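Side-chain contacts in putative C39-like peptidase (Bacillus anthracis, PDB 3ERV), which is of unknown function but probably cleaves peptide bonds as a cysteine peptidase of the C39-like family: residues Q114-K117 / K123-D126; A56-Y61 / P144-T149; D159-W164 / V214-Q219. All coordinates share one frame; numbering follows the deposited sequence.

How the contacts relate
Contacts 1 and 2 are both buried, contact 2 nearer the middle: its centre lies about 7 Å from the centre of the chain, against about 13 Å for contact 1 and 14 Å for contact 3, which is partly buried. Contacts 1 and 2 each lay a helix on the same antiparallel sheet, and contact 1 is nested within the chain loop that contact 2 closes. Alanine methyls and a lysine hydrocarbon chain make the former, larger apolar side chains the latter. Contact 3 adds sulfur-aromatic and amide chemistry. It adjoins contact 2 where Ile148 N meets Gln219 O at 3.3 Å, a probable hydrogen bond, and where Met216 packs against the backbone of Ile148 and Thr149.

Contact 1: Q114-K117 / K123-D126; sequences QLAK and KAVD
Lys117 turns CG beside its own backbone N, opposite the carbonyl carbon (chi1 -69°), and this sets Lys117 CG next to the methyl of Ala124, 4.2 Å from Ala124 CB. Two further bends, at chi2 (-132°) and chi3 (96°), shape the chain so that CE passes 4.2 Å from Ala124 O. The ammonium group goes on to a different partner, since NZ is hydrogen-bonded to Pro121 O in the connection between the two segments. Ala116 has no torsion to adjust: the helix itself directs its methyl at the strand, and the Ala124 methyl comes against the side of the Ala116 methyl, CB to CB 4.0 Å. Ala124 CB also lies 4.0 Å from Lys117 N and therefore rests on the helix backbone between the two residues. Where these two methyls meet, the backbones come close, Lys117 CA to Ala124 CA 5.6 Å. Beyond the pair, Ala116 also touches Leu55 of helix 50-61 and Ile221 of strand 220-223, while the backbone of Val125 is hydrogen-bonded to Ser222. The short connection after helix 109-119 thus folds strand 124-126 back along the helix and onto the edge of the sheet. No hydrogen bond crosses between the segments, which implies that close methyl packing joins them, while the lysine contributes its hydrocarbon chain here and spends its charge on the connecting loop.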
# COMPACT_ATOMS: atom_id res chain seq x y z
N GLN A 114 -4.22 -8.23 7.42
CA GLN A 114 -5.07 -9.38 7.64
C GLN A 114 -5.34 -10.11 6.33
O GLN A 114 -5.40 -11.34 6.30
CB GLN A 114 -6.40 -9.00 8.30
CG GLN A 114 -6.25 -8.62 9.73
CD GLN A 114 -5.43 -9.66 10.52
OE1 GLN A 114 -4.43 -9.31 11.16
NE2 GLN A 114 -5.85 -10.93 10.47
N LEU A 115 -5.50 -9.36 5.24
CA LEU A 115 -5.80 -9.99 3.98
C LEU A 115 -4.56 -10.76 3.53
O LEU A 115 -4.68 -11.86 3.00
CB LEU A 115 -6.24 -8.97 2.90
CG LEU A 115 -6.65 -9.47 1.50
CD1 LEU A 115 -7.61 -10.68 1.57
CD2 LEU A 115 -7.29 -8.35 0.70
N ALA A 116 -3.38 -10.16 3.73
CA ALA A 116 -2.14 -10.82 3.31
C ALA A 116 -1.97 -12.17 4.04
O ALA A 116 -1.50 -13.16 3.45
CB ALA A 116 -0.90 -9.91 3.60
N LYS A 117 -2.31 -12.16 5.33
CA LYS A 117 -2.24 -13.37 6.17
C LYS A 117 -3.18 -14.49 5.74
O LYS A 117 -2.87 -15.64 5.96
CB LYS A 117 -2.57 -13.01 7.62
CG LYS A 117 -1.55 -12.18 8.29
CD LYS A 117 -1.28 -12.81 9.67
CE LYS A 117 -0.07 -13.70 9.59
NZ LYS A 117 -0.07 -14.66 10.76
N LYS A 123 4.01 -16.43 6.70
CA LYS A 123 5.10 -15.57 6.15
C LYS A 123 4.81 -14.07 6.09
O LYS A 123 5.71 -13.25 6.04
CB LYS A 123 5.46 -16.03 4.74
CG LYS A 123 5.87 -17.47 4.67
CD LYS A 123 6.34 -17.82 3.28
CE LYS A 123 6.56 -19.32 3.17
NZ LYS A 123 7.25 -19.70 1.90
N ALA A 124 3.54 -13.70 6.05
CA ALA A 124 3.20 -12.28 5.92
C ALA A 124 3.67 -11.53 7.19
O ALA A 124 3.57 -12.07 8.33
CB ALA A 124 1.71 -12.12 5.69
N VAL A 125 4.23 -10.33 7.01
CA VAL A 125 4.69 -9.51 8.13
C VAL A 125 4.24 -8.05 7.94
O VAL A 125 4.17 -7.54 6.81
CB VAL A 125 6.25 -9.53 8.27
CG1 VAL A 125 6.74 -10.91 8.66
CG2 VAL A 125 6.91 -9.11 6.96
N ASP A 126 3.89 -7.40 9.05
CA ASP A 126 3.54 -5.99 9.03
C ASP A 126 4.75 -5.20 9.51
O ASP A 126 5.16 -5.29 10.68
CB ASP A 126 2.36 -5.74 9.96
CG ASP A 126 1.78 -4.34 9.79
OD1 ASP A 126 2.49 -3.40 9.36
OD2 ASP A 126 0.57 -4.21 10.05

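Contact 2: A56-Y61 / P144-T149; sequences AMMLQY and PVVIIT
Met58 projects from the helix toward the strand, its CG anti to the backbone N (chi1 -168°), and crosses the side chain of Val146 at about a right angle. Its CB comes first, 3.8 Å from Val146 CG2. The next atom, Met58 CG, touches both Val146 CG2 (4.1 Å) and Pro144 O (4.1 Å), a carbonyl whose hydrogen bond is made elsewhere, with Ser222 OG. SD returns to Val146 CG2 at 3.8 Å, so three successive atoms of the methionine wrap one methyl. A bend at chi3 (77°) then turns CE toward the Leu59 side chain, 3.9 Å from Leu59 CD2. One turn further along, Tyr61 brings CD2 to within 3.7 Å of Pro144 CD, and the phenol ring and the pyrrolidine ring meet obliquely. Tyr223 of strand 220-223 touches Met58, Tyr61 and Pro144 alike, and Cys179 lies beside Val146, so neighbouring strands continue the same apolar layer. A helix packed in this way on an antiparallel sheet fits the papain-like fold of clan CA, in which the long central helix, here 50-61, probably carries the catalytic cysteine at its start.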
# COMPACT_ATOMS: atom_id res chain seq x y z
N ALA A 56 -1.78 -7.68 -4.60
CA ALA A 56 -1.79 -8.76 -5.58
C ALA A 56 -0.41 -9.06 -6.21
O ALA A 56 0.06 -10.21 -6.22
CB ALA A 56 -2.90 -8.51 -6.65
N MET A 57 0.28 -8.02 -6.65
CA MET A 57 1.66 -8.14 -7.16
C MET A 57 2.60 -8.81 -6.14
O MET A 57 3.41 -9.68 -6.51
CB MET A 57 2.23 -6.74 -7.52
CG MET A 57 1.69 -6.11 -8.85
SD MET A 57 2.42 -4.48 -9.35
CE MET A 57 1.27 -3.32 -8.61
N MET A 58 2.51 -8.39 -4.87
CA MET A 58 3.34 -8.95 -3.80
C MET A 58 3.05 -10.42 -3.61
O MET A 58 3.98 -11.26 -3.58
CB MET A 58 3.10 -8.20 -2.46
CG MET A 58 4.12 -8.48 -1.25
SD MET A 58 3.50 -8.19 0.46
CE MET A 58 2.52 -9.70 0.60
N LEU A 59 1.75 -10.75 -3.47
CA LEU A 59 1.32 -12.15 -3.29
C LEU A 59 1.73 -13.08 -4.46
O LEU A 59 2.20 -14.20 -4.23
CB LEU A 59 -0.21 -12.20 -3.11
CG LEU A 59 -0.67 -11.68 -1.72
CD1 LEU A 59 -2.20 -11.77 -1.57
CD2 LEU A 59 0.02 -12.50 -0.62
N GLN A 60 1.49 -12.64 -5.70
CA GLN A 60 1.98 -13.35 -6.89
C GLN A 60 3.47 -13.64 -6.85
O GLN A 60 3.89 -14.79 -7.08
CB GLN A 60 1.65 -12.56 -8.18
CG GLN A 60 0.20 -12.60 -8.47
CD GLN A 60 -0.19 -11.80 -9.69
OE1 GLN A 60 0.68 -11.30 -10.43
NE2 GLN A 60 -1.52 -11.68 -9.92
N TYR A 61 4.29 -12.61 -6.59
CA TYR A 61 5.74 -12.83 -6.50
C TYR A 61 6.10 -13.80 -5.38
O TYR A 61 7.04 -14.56 -5.50
CB TYR A 61 6.45 -11.52 -6.18
CG TYR A 61 7.92 -11.50 -6.46
CD1 TYR A 61 8.41 -11.72 -7.75
CD2 TYR A 61 8.83 -11.23 -5.43
CE1 TYR A 61 9.78 -11.63 -8.01
CE2 TYR A 61 10.20 -11.18 -5.66
CZ TYR A 61 10.66 -11.36 -6.95
OH TYR A 61 11.99 -11.28 -7.18
N PRO A 144 9.79 -7.80 -1.82
CA PRO A 144 9.27 -6.44 -2.06
C PRO A 144 8.25 -6.04 -0.98
O PRO A 144 7.76 -6.91 -0.21
CB PRO A 144 8.58 -6.56 -3.43
CG PRO A 144 8.08 -8.00 -3.50
CD PRO A 144 9.12 -8.83 -2.66
N VAL A 145 7.95 -4.76 -0.89
CA VAL A 145 7.18 -4.25 0.25
C VAL A 145 6.02 -3.38 -0.26
O VAL A 145 6.24 -2.47 -1.04
CB VAL A 145 8.12 -3.41 1.18
CG1 VAL A 145 7.39 -2.90 2.47
CG2 VAL A 145 9.40 -4.21 1.49
N VAL A 146 4.80 -3.67 0.18
CA VAL A 146 3.68 -2.85 -0.15
C VAL A 146 3.67 -1.64 0.81
O VAL A 146 3.76 -1.80 2.03
CB VAL A 146 2.38 -3.63 -0.02
CG1 VAL A 146 1.12 -2.70 -0.20
CG2 VAL A 146 2.38 -4.82 -0.98
N ILE A 147 3.58 -0.43 0.25
CA ILE A 147 3.63 0.76 1.11
C ILE A 147 2.50 1.76 0.89
O ILE A 147 2.05 1.99 -0.24
CB ILE A 147 5.02 1.46 1.05
CG1 ILE A 147 5.19 2.11 -0.31
CG2 ILE A 147 6.20 0.48 1.38
CD1 ILE A 147 4.94 3.60 -0.25
N ILE A 148 2.00 2.35 1.96
CA ILE A 148 1.01 3.41 1.80
C ILE A 148 1.78 4.76 1.79
O ILE A 148 2.62 4.98 2.65
CB ILE A 148 -0.02 3.43 2.95
CG1 ILE A 148 -0.70 2.06 3.12
CG2 ILE A 148 -1.06 4.57 2.76
CD1 ILE A 148 -1.52 1.64 1.97
N THR A 149 1.50 5.64 0.83
CA THR A 149 2.17 6.94 0.74
C THR A 149 1.18 7.91 0.14
O THR A 149 -0.02 7.69 0.26
CB THR A 149 3.45 6.90 -0.12
OG1 THR A 149 4.09 8.18 -0.10
CG2 THR A 149 3.14 6.54 -1.59

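Contact 3: D159-W164 / V214-Q219; sequences DEFTTW and VQMGSQ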
# COMPACT_ATOMS: atom_id res chain seq x y z
N ASP A 159 -1.91 21.37 5.25
CA ASP A 159 -3.28 21.78 4.92
C ASP A 159 -3.93 20.88 3.88
O ASP A 159 -5.16 20.95 3.69
CB ASP A 159 -3.34 23.26 4.49
CG ASP A 159 -2.40 23.58 3.33
OD1 ASP A 159 -1.87 22.64 2.68
OD2 ASP A 159 -2.22 24.80 3.05
N GLU A 160 -3.12 20.05 3.23
CA GLU A 160 -3.60 18.94 2.39
C GLU A 160 -4.37 17.83 3.15
O GLU A 160 -5.16 17.12 2.56
CB GLU A 160 -2.45 18.31 1.62
CG GLU A 160 -1.66 19.24 0.74
CD GLU A 160 -1.97 19.00 -0.71
OE1 GLU A 160 -2.82 18.11 -0.98
OE2 GLU A 160 -1.42 19.70 -1.58
N PHE A 161 -4.16 17.69 4.46
CA PHE A 161 -4.86 16.63 5.24
C PHE A 161 -6.19 17.07 5.82
O PHE A 161 -6.42 18.26 6.04
CB PHE A 161 -3.97 16.10 6.35
CG PHE A 161 -2.77 15.40 5.84
CD1 PHE A 161 -1.67 16.12 5.43
CD2 PHE A 161 -2.76 14.01 5.69
CE1 PHE A 161 -0.57 15.47 4.92
CE2 PHE A 161 -1.67 13.36 5.19
CZ PHE A 161 -0.58 14.09 4.80
N THR A 162 -7.09 16.10 6.01
CA THR A 162 -8.29 16.29 6.84
C THR A 162 -8.18 15.35 8.04
O THR A 162 -7.45 14.34 8.02
CB THR A 162 -9.59 15.87 6.13
OG1 THR A 162 -9.58 16.31 4.77
CG2 THR A 162 -10.81 16.43 6.87
N THR A 163 -8.94 15.66 9.08
CA THR A 163 -9.09 14.73 10.17
C THR A 163 -10.53 14.24 10.14
O THR A 163 -11.47 15.03 10.07
CB THR A 163 -8.73 15.37 11.52
OG1 THR A 163 -7.52 16.12 11.37
CG2 THR A 163 -8.49 14.31 12.59
N TRP A 164 -10.71 12.93 10.15
CA TRP A 164 -12.02 12.35 10.21
C TRP A 164 -12.19 11.85 11.60
O TRP A 164 -11.25 11.30 12.21
CB TRP A 164 -12.10 11.13 9.29
CG TRP A 164 -12.26 11.45 7.84
CD1 TRP A 164 -12.26 12.68 7.26
CD2 TRP A 164 -12.41 10.50 6.78
NE1 TRP A 164 -12.41 12.56 5.90
CE2 TRP A 164 -12.50 11.23 5.58
CE3 TRP A 164 -12.45 9.09 6.72
CZ2 TRP A 164 -12.68 10.61 4.33
CZ3 TRP A 164 -12.61 8.48 5.49
CH2 TRP A 164 -12.71 9.23 4.31
N VAL A 214 7.00 8.16 5.68
CA VAL A 214 6.96 8.41 7.13
C VAL A 214 5.75 9.29 7.52
O VAL A 214 5.05 9.03 8.50
CB VAL A 214 8.29 9.05 7.62
CG1 VAL A 214 8.10 9.62 9.02
CG2 VAL A 214 9.42 8.02 7.62
N GLN A 215 5.51 10.32 6.71
CA GLN A 215 4.36 11.20 6.89
C GLN A 215 3.01 10.50 6.85
O GLN A 215 2.12 10.88 7.62
CB GLN A 215 4.34 12.33 5.85
CG GLN A 215 3.18 13.26 6.05
CD GLN A 215 3.26 14.47 5.16
OE1 GLN A 215 3.32 14.38 3.93
NE2 GLN A 215 3.26 15.62 5.78
N MET A 216 2.84 9.50 5.98
CA MET A 216 1.61 8.69 5.99
C MET A 216 1.56 7.59 7.05
O MET A 216 0.63 6.80 7.05
CB MET A 216 1.32 8.08 4.61
CG MET A 216 0.88 9.10 3.56
SD MET A 216 -0.69 9.93 3.93
CE MET A 216 -1.86 8.56 3.99
N GLY A 217 2.55 7.52 7.95
CA GLY A 217 2.40 6.64 9.09
C GLY A 217 3.40 5.49 9.06
O GLY A 217 3.27 4.54 9.83
N SER A 218 4.38 5.58 8.17
CA SER A 218 5.34 4.48 8.00
C SER A 218 4.67 3.10 7.76
O SER A 218 5.14 2.08 8.28
CB SER A 218 6.27 4.42 9.22
OG SER A 218 7.22 5.47 9.16
N GLN A 219 3.57 3.08 7.02
CA GLN A 219 2.78 1.86 6.86
C GLN A 219 3.37 0.96 5.78
O GLN A 219 3.61 1.41 4.65
CB GLN A 219 1.35 2.18 6.53
CG GLN A 219 0.71 3.35 7.30
CD GLN A 219 -0.77 3.40 6.99
OE1 GLN A 219 -1.40 2.35 6.90
NE2 GLN A 219 -1.34 4.60 6.78
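The phenyl ring of Phe161 meets two side chains of the segment 214-219, the sulfur of Met216 at its edge and the carboxamide of Gln215 at an oblique approach. Met216 SD lies 3.8 Å from Phe161 CE2 and 5.1 Å from the ring centroid, and at 84° off the ring normal it sits almost in the ring plane: an edge-on Met-aromatic contact. The Gln215 group approaches the neighbouring part of the ring, with CD 3.9 Å from Phe161 CZ and NE2 3.9 Å from Phe161 CE1. Ring and amide planes are 64° apart, too steep for a stack. The glutamine chain is extended beyond CG, which carries the amide across to the ring, and its rotation is not left to the phenyl alone, because OE1 is hydrogen-bonded to Leu156 N.

Gln215 ends helix 206-215 and Met216 follows it; the helix closes in a Schellman motif. Gly217, at positive phi, is its C-prime residue; Gly217 N binds Val214 O at 3.0 Å, and Ser218 N pairs with Trp213 O. Met216 is the first residue to leave helical geometry, and its chain, with CG beside the backbone N (chi1 -71°) and a bend at chi2, brings SD to the ring edge; the bend at chi3 only turns the terminal methyl.

The carbonyl of Met216 is taken up by a side chain: Gln219 NE2 donates to Met216 O at 3.0 Å, nearly straight, with the acceptor in the amide plane. Gln219 OE1 in turn accepts from His109 N, so both ends of that amide are held. Tyr108 touches Met216 and Gln219, and the methionine side chain is close to, though not in contact with, Cys50, His178 and Asp194, whose arrangement is consistent with a catalytic triad of this clan. Thr174, leading out of strand 169-173, packs on Phe161 as well.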